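Local coordinates for predicted component of a thermophile-specific DNA repair system, contains a RAMP domain (Methanopyrus kandleri, PDB 4N0L), which binds CRISPR RNA as the Csm3 protein of the type III-A CRISPR system and is thought to act as an endonuclease, at residues G5-L16 against G221-V232; V268-C276 against A329-V337. One frame throughout, in Å; residues are numbered along the deposited sequence.

Contact 1 (G5-L16 against G221-V232); sequences GGTITLVGEIRL and GSRFGLEVVYRV
Ile8, Leu10 and Ile14 sit beside Tyr230, Val228 and Phe224 where strands 7-16 and 223-231 run antiparallel, and they make up the close-packed face of the pair. Here Leu16 CD1 comes within 3.5 Å of Phe224 CE1, meeting the ring at its edge. Leu226, its CG anti to the backbone N (chi1 -176°), turns CD1 onto Ile14 CG1 at 4.1 Å, the two side chains crossing nearly at right angles. Helix 238-255 covers this face: Leu10 packs on Met246, and Tyr230 OH is hydrogen-bonded to Asp241. The ladder is continuous; Leu10 N donates to Val228 O at 2.7 Å, whereas Leu226 N approaches Gly12 O (2.8 Å) from well above the carbonyl plane.

The reverse face is the wetter one: Thr7, Val229, Arg15 and Glu227 are partly exposed, and a water bridges Thr9 OG1 and Glu227 OE1. Thr7 CG2 touches Val229 CG1 at 3.7 Å. At the far end the Arg223 guanidinium holds Glu13 in a salt bridge, NH1 to OE1 at 2.8 Å and in its own plane, while Arg15 CD lies over one of its faces. Glu13 OE2 is hydrogen-bonded to Thr306 OG1. Another water joins Arg15 NE and Arg223 NH2. An antiparallel sheet with a helix packed on one face and a more polar opposite face is characteristic of the RRM-like fold of RAMP proteins.

Contact 2 (V268-C276 against A329-V337); sequences VEFRIAALC and AYLRPEEWV
Trp336 is sandwiched: Leu275 CD1 stands over one face of its six-membered ring, 3.8 Å from the centroid, Leu331 CB lies on the opposite face, and Ile272 O meets the indole edge in the ring plane. The ring thus docks the helix beginning at Pro333 onto strand 268-278 of the RRM-like sheet, just before the classic beta bulge in which Ala273 and Ala274 both face Val11.

Tyr330 is the second flat group. Its CG is set between backbone N and carbonyl carbon (chi1 70°), which lays the ring along the extended Arg271 chain; Arg271 CG is 3.6 Å from the ring centroid, a CH-pi contact over the face. Farther out the guanidinium is tilted only 19° from the ring, with Tyr330 OH above its centre. In its own plane, Arg271 grips one oxygen side-on, NE reaching Glu269 OE1 at 3.0 Å and NH2 joining it, which should hold the guanidinium in the plane of that oxygen; NH1 is salt-bridged to Glu304. Glu269 CG in turn rests over a face of the Arg332 guanidinium, whose NE is salt-bridged to Glu253 of helix 238-255.

Arg332 is also the N-cap residue, its backbone N held by Glu335 OE1. Beside it, Pro333 CG packs on Phe270 CB at 3.8 Å. The backbones share a single antiparallel bridge, where Ile272 O takes two donors from opposite faces of its plane: Leu331 N at 3.0 Å and Trp336 NE1 at 3.2 Å.

How the contacts relate
Strand 7-16 lies between strands 223-231 and 268-278 and pairs with both. Contact 1 is thus a strand pair within the antiparallel sheet, and contact 2 packs the 329-337 segment on the next strand, 268-278; their centres are about 9 Å apart. Probable hydrogen bonds stitch them together, Thr9 N to Cys276 O at 2.6 Å and Val11 O to Ala273 N at 2.8 Å. Side chains continue the join, with Arg15 CD 3.5 Å from Arg271 NH2. Helix 238-255 serves both contacts through Met246, which meets Leu10 and Trp336. The zinc site lies apart: the Arg231 side chain in contact 1 is about 11 Å from that of zinc ligand Cys118, and contact 2 is remote from it.

Contact 1 (G5-L16 against G221-V232)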
loop_
_atom_site.group_PDB
_atom_site.type_symbol
_atom_site.label_atom_id
_atom_site.label_comp_id
_atom_site.label_asym_id
_atom_site.label_seq_id
_atom_site.Cartn_x
_atom_site.Cartn_y
_atom_site.Cartn_z
ATOM N N GLY A 5 1.402 -19.714 0.559
ATOM C CA GLY A 5 1.693 -18.683 1.534
ATOM C C GLY A 5 3.087 -18.119 1.361
ATOM O O GLY A 5 3.653 -18.163 0.272
ATOM N N GLY A 6 3.642 -17.588 2.442
ATOM C CA GLY A 6 4.934 -16.933 2.390
ATOM C C GLY A 6 4.810 -15.508 1.886
ATOM O O GLY A 6 3.709 -14.956 1.842
ATOM N N THR A 7 5.926 -14.913 1.476
ATOM C CA THR A 7 5.966 -13.469 1.270
ATOM C C THR A 7 6.804 -12.988 0.090
ATOM O O THR A 7 7.744 -13.652 -0.348
ATOM C CB THR A 7 6.512 -12.754 2.523
ATOM O OG1 THR A 7 7.788 -13.309 2.866
ATOM C CG2 THR A 7 5.572 -12.917 3.709
ATOM N N ILE A 8 6.442 -11.812 -0.414
ATOM C CA ILE A 8 7.289 -11.059 -1.331
ATOM C C ILE A 8 7.595 -9.721 -0.679
ATOM O O ILE A 8 6.681 -8.975 -0.330
ATOM C CB ILE A 8 6.624 -10.809 -2.692
ATOM C CG1 ILE A 8 6.359 -12.123 -3.426
ATOM C CG2 ILE A 8 7.498 -9.899 -3.545
ATOM C CD1 ILE A 8 5.504 -11.949 -4.658
ATOM N N THR A 9 8.878 -9.418 -0.510
ATOM C CA THR A 9 9.278 -8.191 0.169
ATOM C C THR A 9 9.929 -7.183 -0.769
ATOM O O THR A 9 10.957 -7.466 -1.386
ATOM C CB THR A 9 10.250 -8.482 1.319
ATOM O OG1 THR A 9 9.630 -9.369 2.258
ATOM C CG2 THR A 9 10.635 -7.195 2.026
ATOM N N LEU A 10 9.324 -6.003 -0.867
ATOM C CA LEU A 10 9.916 -4.897 -1.610
ATOM C C LEU A 10 10.954 -4.219 -0.732
ATOM O O LEU A 10 10.657 -3.841 0.401
ATOM C CB LEU A 10 8.853 -3.881 -2.057
ATOM C CG LEU A 10 7.804 -4.211 -3.131
ATOM C CD1 LEU A 10 6.977 -5.455 -2.814
ATOM C CD2 LEU A 10 6.892 -3.011 -3.365
ATOM N N VAL A 11 12.173 -4.079 -1.248
ATOM C CA VAL A 11 13.251 -3.449 -0.494
ATOM C C VAL A 11 13.889 -2.308 -1.277
ATOM O O VAL A 11 14.266 -2.466 -2.440
ATOM C CB VAL A 11 14.349 -4.465 -0.113
ATOM C CG1 VAL A 11 15.443 -3.792 0.714
ATOM C CG2 VAL A 11 13.752 -5.648 0.638
ATOM N N GLY A 12 14.006 -1.158 -0.625
ATOM C CA GLY A 12 14.613 0.013 -1.226
ATOM C C GLY A 12 14.515 1.183 -0.271
ATOM O O GLY A 12 14.662 1.010 0.938
ATOM N N GLU A 13 14.220 2.367 -0.795
ATOM C CA GLU A 13 14.068 3.530 0.067
ATOM C C GLU A 13 13.153 4.588 -0.536
ATOM O O GLU A 13 12.873 4.589 -1.738
ATOM C CB GLU A 13 15.436 4.151 0.382
ATOM C CG GLU A 13 16.138 4.771 -0.816
ATOM C CD GLU A 13 17.491 5.377 -0.468
ATOM O OE1 GLU A 13 18.062 6.076 -1.331
ATOM O OE2 GLU A 13 17.986 5.150 0.658
ATOM N N ILE A 14 12.670 5.474 0.325
ATOM C CA ILE A 14 11.865 6.605 -0.099
ATOM C C ILE A 14 12.729 7.858 -0.158
ATOM O O ILE A 14 13.345 8.233 0.837
ATOM C CB ILE A 14 10.682 6.856 0.854
ATOM C CG1 ILE A 14 9.829 5.594 1.003
ATOM C CG2 ILE A 14 9.851 8.043 0.374
ATOM C CD1 ILE A 14 8.831 5.673 2.139
ATOM N N ARG A 15 12.789 8.495 -1.321
ATOM C CA ARG A 15 13.461 9.783 -1.435
ATOM C C ARG A 15 12.441 10.907 -1.532
ATOM O O ARG A 15 11.503 10.831 -2.321
ATOM C CB ARG A 15 14.387 9.828 -2.650
ATOM C CG ARG A 15 15.117 11.161 -2.777
ATOM C CD ARG A 15 15.973 11.247 -4.025
ATOM N NE ARG A 15 16.576 12.570 -4.155
ATOM C CZ ARG A 15 16.006 13.589 -4.789
ATOM N NH1 ARG A 15 14.820 13.438 -5.361
ATOM N NH2 ARG A 15 16.624 14.761 -4.854
ATOM N N LEU A 16 12.613 11.940 -0.712
ATOM C CA LEU A 16 11.766 13.124 -0.809
ATOM C C LEU A 16 12.243 14.051 -1.923
ATOM O O LEU A 16 13.404 14.454 -1.945
ATOM C CB LEU A 16 11.740 13.881 0.521
ATOM C CG LEU A 16 11.013 13.200 1.680
ATOM C CD1 LEU A 16 11.639 13.600 3.000
ATOM C CD2 LEU A 16 9.532 13.547 1.665
ATOM N N GLY A 221 15.696 15.559 -0.543
ATOM C CA GLY A 221 16.756 14.601 -0.794
ATOM C C GLY A 221 16.929 13.599 0.332
ATOM O O GLY A 221 17.703 12.647 0.213
ATOM N N SER A 222 16.208 13.815 1.429
ATOM C CA SER A 222 16.234 12.891 2.560
ATOM C C SER A 222 15.727 11.519 2.142
ATOM O O SER A 222 14.894 11.399 1.242
ATOM C CB SER A 222 15.391 13.425 3.717
ATOM O OG SER A 222 15.913 14.649 4.201
ATOM N N ARG A 223 16.229 10.483 2.799
ATOM C CA ARG A 223 15.914 9.127 2.385
ATOM C C ARG A 223 15.520 8.258 3.571
ATOM O O ARG A 223 16.187 8.249 4.606
ATOM C CB ARG A 223 17.100 8.527 1.631
ATOM C CG ARG A 223 17.352 9.211 0.292
ATOM C CD ARG A 223 18.757 8.965 -0.212
ATOM N NE ARG A 223 19.108 9.852 -1.317
ATOM C CZ ARG A 223 19.157 9.478 -2.591
ATOM N NH1 ARG A 223 18.876 8.227 -2.927
ATOM N NH2 ARG A 223 19.492 10.354 -3.529
ATOM N N PHE A 224 14.413 7.542 3.411
ATOM C CA PHE A 224 13.883 6.690 4.462
ATOM C C PHE A 224 13.803 5.254 3.970
ATOM O O PHE A 224 13.416 5.004 2.829
ATOM C CB PHE A 224 12.510 7.192 4.924
ATOM C CG PHE A 224 12.533 8.595 5.477
ATOM C CD1 PHE A 224 12.583 9.695 4.630
ATOM C CD2 PHE A 224 12.518 8.811 6.846
ATOM C CE1 PHE A 224 12.615 10.983 5.137
ATOM C CE2 PHE A 224 12.547 10.100 7.360
ATOM C CZ PHE A 224 12.597 11.186 6.502
ATOM N N GLY A 225 14.209 4.317 4.821
ATOM C CA GLY A 225 14.212 2.909 4.470
ATOM C C GLY A 225 12.850 2.403 4.043
ATOM O O GLY A 225 11.844 2.698 4.685
ATOM N N LEU A 226 12.827 1.655 2.954
ATOM C CA LEU A 226 11.606 1.066 2.445
ATOM C C LEU A 226 11.691 -0.452 2.458
ATOM O O LEU A 226 12.436 -1.053 1.705
ATOM C CB LEU A 226 11.305 1.564 1.037
ATOM C CG LEU A 226 9.986 1.090 0.439
ATOM C CD1 LEU A 226 8.803 1.650 1.208
ATOM C CD2 LEU A 226 9.892 1.473 -1.023
ATOM N N GLU A 227 10.935 -1.069 3.335
ATOM C CA GLU A 227 10.395 -2.400 3.344
ATOM C C GLU A 227 8.706 -2.607 3.363
ATOM O O GLU A 227 7.775 -2.280 4.173
ATOM C CB GLU A 227 11.016 -3.070 4.570
ATOM C CG GLU A 227 11.004 -4.589 4.490
ATOM C CD GLU A 227 11.546 -5.253 5.739
ATOM O OE1 GLU A 227 10.845 -6.123 6.302
ATOM O OE2 GLU A 227 12.678 -4.918 6.147
ATOM N N VAL A 228 8.417 -3.261 2.245
ATOM C CA VAL A 228 6.999 -3.553 2.102
ATOM C C VAL A 228 6.814 -5.055 1.932
ATOM O O VAL A 228 7.369 -5.652 1.010
ATOM C CB VAL A 228 6.382 -2.811 0.900
ATOM C CG1 VAL A 228 4.875 -3.010 0.865
ATOM C CG2 VAL A 228 6.721 -1.329 0.957
ATOM N N VAL A 229 6.033 -5.665 2.820
ATOM C CA VAL A 229 5.837 -7.110 2.789
ATOM C C VAL A 229 4.452 -7.469 2.261
ATOM O O VAL A 229 3.438 -7.056 2.823
ATOM C CB VAL A 229 6.015 -7.742 4.189
ATOM C CG1 VAL A 229 5.919 -9.257 4.098
ATOM C CG2 VAL A 229 7.345 -7.331 4.801
ATOM N N TYR A 230 4.420 -8.233 1.175
ATOM C CA TYR A 230 3.169 -8.724 0.610
ATOM C C TYR A 230 2.990 -10.212 0.897
ATOM O O TYR A 230 3.856 -11.023 0.565
ATOM C CB TYR A 230 3.117 -8.464 -0.899
ATOM C CG TYR A 230 1.990 -9.182 -1.613
ATOM C CD1 TYR A 230 2.197 -10.413 -2.226
ATOM C CD2 TYR A 230 0.721 -8.623 -1.684
ATOM C CE1 TYR A 230 1.168 -11.069 -2.881
ATOM C CE2 TYR A 230 -0.311 -9.270 -2.335
ATOM C CZ TYR A 230 -0.082 -10.491 -2.933
ATOM O OH TYR A 230 -1.110 -11.135 -3.582
ATOM N N ARG A 231 1.863 -10.569 1.505
ATOM C CA ARG A 231 1.579 -11.968 1.805
ATOM C C ARG A 231 0.866 -12.649 0.642
ATOM O O ARG A 231 -0.253 -12.283 0.284
ATOM C CB ARG A 231 0.735 -12.090 3.075
ATOM C CG ARG A 231 1.392 -11.514 4.321
ATOM C CD ARG A 231 0.531 -11.717 5.563
ATOM N NE ARG A 231 -0.790 -11.103 5.437
ATOM C CZ ARG A 231 -1.890 -11.760 5.079
ATOM N NH1 ARG A 231 -1.829 -13.056 4.805
ATOM N NH2 ARG A 231 -3.050 -11.122 4.990
ATOM N N VAL A 232 1.524 -13.639 0.050
ATOM C CA VAL A 232 0.929 -14.398 -1.042
ATOM C C VAL A 232 -0.153 -15.320 -0.488
ATOM O O VAL A 232 0.128 -16.200 0.323
ATOM C CB VAL A 232 1.981 -15.230 -1.802
ATOM C CG1 VAL A 232 1.323 -16.038 -2.912
ATOM C CG2 VAL A 232 3.075 -14.329 -2.357
HETATM O O HOH W 1 10.357 -8.923 4.955
HETATM O O HOH W 2 19.323 13.071 -2.901
#

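Contact 2 (V268-C276 against A329-V337)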
loop_
_atom_site.group_PDB
_atom_site.type_symbol
_atom_site.label_atom_id
_atom_site.label_comp_id
_atom_site.label_asym_id
_atom_site.label_seq_id
_atom_site.Cartn_x
_atom_site.Cartn_y
_atom_site.Cartn_z
ATOM N N VAL A 268 7.471 12.344 -3.156
ATOM C CA VAL A 268 8.392 11.247 -2.871
ATOM C C VAL A 268 8.663 10.345 -4.066
ATOM O O VAL A 268 7.889 10.294 -5.022
ATOM C CB VAL A 268 7.877 10.341 -1.717
ATOM C CG1 VAL A 268 7.767 11.117 -0.410
ATOM C CG2 VAL A 268 6.549 9.685 -2.096
ATOM N N GLU A 269 9.782 9.635 -3.990
ATOM C CA GLU A 269 10.127 8.600 -4.951
ATOM C C GLU A 269 10.278 7.286 -4.206
ATOM O O GLU A 269 10.949 7.231 -3.174
ATOM C CB GLU A 269 11.433 8.926 -5.671
ATOM C CG GLU A 269 11.445 10.220 -6.460
ATOM C CD GLU A 269 12.855 10.624 -6.863
ATOM O OE1 GLU A 269 13.794 9.836 -6.613
ATOM O OE2 GLU A 269 13.028 11.729 -7.421
ATOM N N PHE A 270 9.668 6.226 -4.719
ATOM C CA PHE A 270 9.916 4.899 -4.174
ATOM C C PHE A 270 10.980 4.189 -4.997
ATOM O O PHE A 270 10.698 3.653 -6.068
ATOM C CB PHE A 270 8.628 4.074 -4.133
ATOM C CG PHE A 270 7.584 4.634 -3.212
ATOM C CD1 PHE A 270 6.576 5.454 -3.696
ATOM C CD2 PHE A 270 7.617 4.349 -1.854
ATOM C CE1 PHE A 270 5.618 5.973 -2.846
ATOM C CE2 PHE A 270 6.662 4.865 -0.997
ATOM C CZ PHE A 270 5.659 5.679 -1.493
ATOM N N ARG A 271 12.204 4.174 -4.484
ATOM C CA ARG A 271 13.311 3.552 -5.193
ATOM C C ARG A 271 13.426 2.108 -4.730
ATOM O O ARG A 271 13.955 1.825 -3.658
ATOM C CB ARG A 271 14.615 4.314 -4.946
ATOM C CG ARG A 271 14.625 5.708 -5.556
ATOM C CD ARG A 271 15.875 6.492 -5.188
ATOM N NE ARG A 271 15.912 7.786 -5.867
ATOM C CZ ARG A 271 17.022 8.389 -6.279
ATOM N NH1 ARG A 271 18.207 7.829 -6.072
ATOM N NH2 ARG A 271 16.949 9.565 -6.891
ATOM N N ILE A 272 12.907 1.200 -5.546
ATOM C CA ILE A 272 12.784 -0.197 -5.160
ATOM C C ILE A 272 13.868 -1.026 -5.833
ATOM O O ILE A 272 13.859 -1.214 -7.051
ATOM C CB ILE A 272 11.395 -0.751 -5.517
ATOM C CG1 ILE A 272 10.312 0.084 -4.830
ATOM C CG2 ILE A 272 11.289 -2.215 -5.125
ATOM C CD1 ILE A 272 8.906 -0.193 -5.326
ATOM N N ALA A 273 14.804 -1.517 -5.030
ATOM C CA ALA A 273 15.986 -2.191 -5.550
ATOM C C ALA A 273 15.736 -3.663 -5.862
ATOM O O ALA A 273 16.353 -4.221 -6.773
ATOM C CB ALA A 273 17.134 -2.057 -4.561
ATOM N N ALA A 274 14.825 -4.291 -5.125
ATOM C CA ALA A 274 14.599 -5.720 -5.296
ATOM C C ALA A 274 13.251 -6.198 -4.772
ATOM O O ALA A 274 12.687 -5.623 -3.838
ATOM C CB ALA A 274 15.715 -6.502 -4.620
ATOM N N LEU A 275 12.740 -7.256 -5.397
ATOM C CA LEU A 275 11.609 -8.008 -4.864
ATOM C C LEU A 275 12.121 -9.328 -4.302
ATOM O O LEU A 275 12.662 -10.153 -5.038
ATOM C CB LEU A 275 10.552 -8.261 -5.942
ATOM C CG LEU A 275 9.462 -7.215 -6.199
ATOM C CD1 LEU A 275 9.997 -5.792 -6.118
ATOM C CD2 LEU A 275 8.814 -7.467 -7.551
ATOM N N CYS A 276 11.933 -9.534 -3.003
ATOM C CA CYS A 276 12.505 -10.692 -2.327
ATOM C C CYS A 276 11.431 -11.678 -1.881
ATOM O O CYS A 276 10.599 -11.363 -1.029
ATOM C CB CYS A 276 13.341 -10.241 -1.128
ATOM S SG CYS A 276 14.595 -8.992 -1.529
ATOM N N ALA A 329 20.076 0.470 -10.604
ATOM C CA ALA A 329 20.228 0.023 -9.226
ATOM C C ALA A 329 18.854 -0.176 -8.591
ATOM O O ALA A 329 18.700 -0.945 -7.642
ATOM C CB ALA A 329 21.050 1.024 -8.428
ATOM N N TYR A 330 17.859 0.515 -9.140
ATOM C CA TYR A 330 16.490 0.444 -8.646
ATOM C C TYR A 330 15.506 0.681 -9.785
ATOM O O TYR A 330 15.860 1.267 -10.806
ATOM C CB TYR A 330 16.264 1.471 -7.530
ATOM C CG TYR A 330 16.257 2.914 -8.001
ATOM C CD1 TYR A 330 15.093 3.509 -8.483
ATOM C CD2 TYR A 330 17.419 3.677 -7.978
ATOM C CE1 TYR A 330 15.088 4.822 -8.921
ATOM C CE2 TYR A 330 17.423 4.993 -8.413
ATOM C CZ TYR A 330 16.255 5.559 -8.884
ATOM O OH TYR A 330 16.257 6.865 -9.315
ATOM N N LEU A 331 14.268 0.231 -9.608
ATOM C CA LEU A 331 13.197 0.601 -10.525
ATOM C C LEU A 331 12.098 1.321 -9.756
ATOM O O LEU A 331 11.834 1.014 -8.594
ATOM C CB LEU A 331 12.633 -0.625 -11.248
ATOM C CG LEU A 331 13.587 -1.390 -12.170
ATOM C CD1 LEU A 331 12.893 -2.588 -12.802
ATOM C CD2 LEU A 331 14.156 -0.468 -13.241
ATOM N N ARG A 332 11.469 2.290 -10.408
ATOM C CA ARG A 332 10.346 3.001 -9.819
ATOM C C ARG A 332 9.103 2.114 -9.933
ATOM O O ARG A 332 9.084 1.200 -10.759
ATOM C CB ARG A 332 10.150 4.352 -10.512
ATOM C CG ARG A 332 11.310 5.320 -10.292
ATOM C CD ARG A 332 11.170 6.094 -8.988
ATOM N NE ARG A 332 10.001 6.967 -8.983
ATOM C CZ ARG A 332 10.012 8.233 -9.391
ATOM N NH1 ARG A 332 8.899 8.953 -9.352
ATOM N NH2 ARG A 332 11.134 8.777 -9.841
ATOM N N PRO A 333 8.075 2.363 -9.096
ATOM C CA PRO A 333 6.852 1.547 -9.089
ATOM C C PRO A 333 6.282 1.273 -10.481
ATOM O O PRO A 333 5.977 0.125 -10.801
ATOM C CB PRO A 333 5.881 2.394 -8.267
ATOM C CG PRO A 333 6.755 3.109 -7.310
ATOM C CD PRO A 333 8.033 3.405 -8.050
ATOM N N GLU A 334 6.166 2.315 -11.296
ATOM C CA GLU A 334 5.590 2.187 -12.631
ATOM C C GLU A 334 6.477 1.339 -13.544
ATOM O O GLU A 334 5.989 0.674 -14.460
ATOM C CB GLU A 334 5.377 3.574 -13.241
ATOM C CG GLU A 334 4.746 3.577 -14.620
ATOM C CD GLU A 334 4.723 4.960 -15.241
ATOM O OE1 GLU A 334 5.298 5.891 -14.638
ATOM O OE2 GLU A 334 4.130 5.116 -16.331
ATOM N N GLU A 335 7.778 1.344 -13.279
ATOM C CA GLU A 335 8.712 0.541 -14.059
ATOM C C GLU A 335 8.607 -0.940 -13.703
ATOM O O GLU A 335 8.727 -1.805 -14.571
ATOM C CB GLU A 335 10.145 1.039 -13.858
ATOM C CG GLU A 335 10.356 2.473 -14.316
ATOM C CD GLU A 335 11.794 2.927 -14.175
ATOM O OE1 GLU A 335 12.296 2.973 -13.033
ATOM O OE2 GLU A 335 12.423 3.237 -15.208
ATOM N N TRP A 336 8.380 -1.230 -12.426
ATOM C CA TRP A 336 8.142 -2.602 -11.989
ATOM C C TRP A 336 6.877 -3.174 -12.622
ATOM O O TRP A 336 6.834 -4.353 -12.977
ATOM C CB TRP A 336 8.048 -2.680 -10.465
ATOM C CG TRP A 336 9.383 -2.689 -9.790
ATOM C CD1 TRP A 336 9.978 -1.650 -9.136
ATOM C CD2 TRP A 336 10.299 -3.788 -9.714
ATOM N NE1 TRP A 336 11.203 -2.036 -8.649
ATOM C CE2 TRP A 336 11.426 -3.345 -8.993
ATOM C CE3 TRP A 336 10.275 -5.107 -10.184
ATOM C CZ2 TRP A 336 12.517 -4.169 -8.729
ATOM C CZ3 TRP A 336 11.360 -5.924 -9.922
ATOM C CH2 TRP A 336 12.465 -5.453 -9.202
ATOM N N VAL A 337 5.850 -2.338 -12.748
ATOM C CA VAL A 337 4.593 -2.749 -13.363
ATOM C C VAL A 337 4.818 -3.238 -14.788
ATOM O O VAL A 337 4.383 -4.329 -15.159
ATOM C CB VAL A 337 3.567 -1.597 -13.393
ATOM C CG1 VAL A 337 2.371 -1.968 -14.257
ATOM C CG2 VAL A 337 3.113 -1.257 -11.990
HETATM O O HOH W 3 11.589 11.359 -9.726
HETATM O O HOH W 4 13.991 8.479 -8.776
#